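Long-range contact in putatuve endo-xylanase (Clostridium stercorarium, PDB 1O8P), which probably binds xylan and cellulose chains as a family 6 carbohydrate-binding module of a xylan-degrading enzyme, with a calcium ion bound in its beta-sandwich: residues A74-A82 with D117-T125. Sequence-based numbering, arbitrary orientation.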
loop_
_atom_site.group_PDB
_atom_site.type_symbol
_atom_site.label_atom_id
_atom_site.label_comp_id
_atom_site.label_asym_id
_atom_site.label_seq_id
_atom_site.Cartn_x
_atom_site.Cartn_y
_atom_site.Cartn_z
ATOM N N ALA A 74 -13.141 4.590 6.779
ATOM C CA ALA A 74 -12.230 3.514 7.202
ATOM C C ALA A 74 -11.278 4.059 8.280
ATOM O O ALA A 74 -10.915 5.238 8.254
ATOM C CB ALA A 74 -11.457 2.936 6.041
ATOM N N THR A 75 -10.889 3.206 9.222
ATOM C CA THR A 75 -10.067 3.646 10.354
ATOM C C THR A 75 -8.837 2.757 10.485
ATOM O O THR A 75 -8.044 2.936 11.393
ATOM C CB THR A 75 -10.876 3.566 11.679
ATOM O OG1 THR A 75 -11.572 2.311 11.694
ATOM C CG2 THR A 75 -12.016 4.572 11.712
ATOM N N SER A 76 -8.660 1.802 9.586
ATOM C CA SER A 76 -7.476 0.958 9.665
ATOM C C SER A 76 -7.048 0.459 8.283
ATOM O O SER A 76 -7.863 0.421 7.363
ATOM C CB SER A 76 -7.710 -0.158 10.712
ATOM O OG SER A 76 -7.453 -1.442 10.243
ATOM N N VAL A 77 -5.764 0.123 8.147
ATOM C CA VAL A 77 -5.198 -0.386 6.891
ATOM C C VAL A 77 -4.383 -1.619 7.216
ATOM O O VAL A 77 -3.793 -1.691 8.305
ATOM C CB VAL A 77 -4.312 0.632 6.149
ATOM C CG1 VAL A 77 -3.094 1.120 7.013
ATOM C CG2 VAL A 77 -3.836 0.058 4.798
ATOM N N THR A 78 -4.400 -2.576 6.279
ATOM C CA THR A 78 -3.638 -3.808 6.334
ATOM C C THR A 78 -2.893 -4.006 5.024
ATOM O O THR A 78 -3.489 -3.906 3.965
ATOM C CB THR A 78 -4.580 -5.014 6.575
ATOM O OG1 THR A 78 -5.218 -4.860 7.846
ATOM C CG2 THR A 78 -3.787 -6.325 6.717
ATOM N N ALA A 79 -1.595 -4.303 5.081
ATOM C CA ALA A 79 -0.837 -4.649 3.861
ATOM C C ALA A 79 -0.213 -6.053 3.982
ATOM O O ALA A 79 0.178 -6.468 5.086
ATOM C CB ALA A 79 0.237 -3.555 3.562
ATOM N N ARG A 80 -0.151 -6.792 2.873
ATOM C CA ARG A 80 0.510 -8.106 2.845
ATOM C C ARG A 80 1.867 -7.821 2.280
ATOM O O ARG A 80 1.975 -7.386 1.117
ATOM C CB ARG A 80 -0.219 -9.112 1.948
ATOM C CG ARG A 80 0.323 -10.535 2.085
ATOM C CD ARG A 80 -0.482 -11.633 1.378
ATOM N NE ARG A 80 0.117 -12.982 1.466
ATOM C CZ ARG A 80 0.834 -13.614 0.473
ATOM N NH1 ARG A 80 1.120 -13.020 -0.690
ATOM N NH2 ARG A 80 1.305 -14.861 0.665
ATOM N N VAL A 81 2.893 -7.999 3.112
ATOM C CA VAL A 81 4.231 -7.454 2.809
ATOM C C VAL A 81 5.336 -8.476 3.137
ATOM O O VAL A 81 5.151 -9.359 3.971
ATOM C CB VAL A 81 4.503 -6.125 3.574
ATOM C CG1 VAL A 81 3.604 -4.973 3.067
ATOM C CG2 VAL A 81 4.278 -6.329 5.045
ATOM N N ALA A 82 6.463 -8.387 2.446
ATOM C CA ALA A 82 7.655 -9.178 2.810
ATOM C C ALA A 82 8.831 -8.246 2.826
ATOM O O ALA A 82 8.944 -7.386 1.939
ATOM C CB ALA A 82 7.915 -10.269 1.777
ATOM N N ASP A 117 0.696 -10.199 7.015
ATOM C CA ASP A 117 -0.286 -9.102 7.038
ATOM C C ASP A 117 0.079 -8.165 8.166
ATOM O O ASP A 117 0.182 -8.602 9.317
ATOM C CB ASP A 117 -1.682 -9.628 7.262
ATOM C CG ASP A 117 -2.208 -10.349 6.078
ATOM O OD1 ASP A 117 -1.490 -10.479 5.061
ATOM O OD2 ASP A 117 -3.353 -10.820 6.065
ATOM N N VAL A 118 0.322 -6.895 7.832
ATOM C CA VAL A 118 0.702 -5.906 8.826
ATOM C C VAL A 118 -0.304 -4.744 8.805
ATOM O O VAL A 118 -0.583 -4.179 7.742
ATOM C CB VAL A 118 2.193 -5.412 8.639
ATOM C CG1 VAL A 118 2.598 -4.432 9.764
ATOM C CG2 VAL A 118 3.185 -6.611 8.624
ATOM N N SER A 119 -0.837 -4.383 9.967
ATOM C CA SER A 119 -1.879 -3.341 10.055
ATOM C C SER A 119 -1.444 -2.071 10.788
ATOM O O SER A 119 -0.470 -2.069 11.536
ATOM C CB SER A 119 -3.164 -3.888 10.723
ATOM O OG SER A 119 -3.653 -5.047 10.064
ATOM N N ALA A 120 -2.210 -1.002 10.600
ATOM C CA ALA A 120 -2.010 0.270 11.299
ATOM C C ALA A 120 -3.374 0.958 11.317
ATOM O O ALA A 120 -4.209 0.714 10.435
ATOM C CB ALA A 120 -0.974 1.149 10.574
ATOM N N THR A 121 -3.600 1.810 12.312
ATOM C CA THR A 121 -4.759 2.697 12.280
ATOM C C THR A 121 -4.461 3.885 11.319
ATOM O O THR A 121 -3.309 4.237 11.078
ATOM C CB THR A 121 -5.131 3.233 13.662
ATOM O OG1 THR A 121 -4.120 4.172 14.057
ATOM C CG2 THR A 121 -5.057 2.124 14.755
ATOM N N ILE A 122 -5.526 4.499 10.826
ATOM C CA ILE A 122 -5.454 5.686 9.994
ATOM C C ILE A 122 -6.512 6.658 10.494
ATOM O O ILE A 122 -7.515 6.222 11.060
ATOM C CB ILE A 122 -5.633 5.332 8.435
ATOM C CG1 ILE A 122 -6.929 4.577 8.097
ATOM C CG2 ILE A 122 -4.458 4.536 7.911
ATOM C CD1 ILE A 122 -7.513 4.919 6.675
ATOM N N SER A 123 -6.255 7.971 10.354
ATOM C CA SER A 123 -7.299 8.993 10.486
ATOM C C SER A 123 -8.488 8.532 9.677
ATOM O O SER A 123 -8.318 8.050 8.538
ATOM C CB SER A 123 -6.877 10.325 9.887
ATOM O OG SER A 123 -5.673 10.776 10.438
ATOM N N ASN A 124 -9.672 8.689 10.269
ATOM C CA ASN A 124 -10.912 8.360 9.617
ATOM C C ASN A 124 -10.984 9.052 8.268
ATOM O O ASN A 124 -10.950 10.271 8.217
ATOM C CB ASN A 124 -12.110 8.800 10.476
ATOM C CG ASN A 124 -13.463 8.359 9.854
ATOM O OD1 ASN A 124 -13.642 7.199 9.500
ATOM N ND2 ASN A 124 -14.392 9.303 9.694
ATOM N N THR A 125 -11.116 8.263 7.202
ATOM C CA THR A 125 -11.126 8.733 5.827
ATOM C C THR A 125 -12.402 8.206 5.164
ATOM O O THR A 125 -12.696 7.018 5.253
ATOM C CB THR A 125 -9.869 8.121 5.136
ATOM O OG1 THR A 125 -8.709 8.548 5.856
ATOM C CG2 THR A 125 -9.654 8.622 3.684
#
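Val77 and Ile122 meet at about a right angle on the inner side of two antiparallel strands, 74-82 and 117-125, where Ile122 illustrates how a side chain covers the backbone at a break in strand register. Pairing is regular from Arg80-Asp117 to Ser76-Thr121, with both Ala79-Val118 and Val77-Ala120 joined by reciprocal backbone hydrogen bonds. Then 117-125 takes two extra residues, a beta bulge, before Thr125 pairs with Ala74. At this break Ile122 N still reaches Thr75 O, at 3.0 Å, but from above the carbonyl plane. With chi1 at 56°, Ile122 CG1 is tucked between its own N and carbonyl carbon, which lays it against the backbone of Thr75 and Ser76, 3.6 Å from Ser76 N. Ile122 CD1 runs on to 3.8 Å from Ala74 O, while the other branch, the CG2 methyl, meets Val77 CG1 at 3.8 Å. Ala120 offers a smaller bump to that same CG1. Further along, Val81 CG2 and Val118 CG2 touch methyl to methyl, the two side chains again crossing at about a right angle.

The outer face is polar. Thr78 OG1 and Ser119 OG share a hydrogen bond of 2.7 Å, and Thr78 CG2 rests near Asp117 CB. Asp117 OD1 lies beside the extended Arg80 chain, 3.5 Å from Arg80 CG; the guanidinium goes past it to a salt bridge with Asp142, a calcium ligand.

Strand 116-125, which holds 117-125, is one edge of the four-stranded antiparallel sheet, and 74-82 lies between it and strand 140-147, where Thr75 and Ser76 both face Ser147 in a second, classic beta bulge. Phe146 of that strand packs on Ala74, Val77 and Ile122, while Ala79, Val81, Val118 and Thr125 rest on strand 100-106 of the opposing sheet, joining the two sheets of the beta-sandwich.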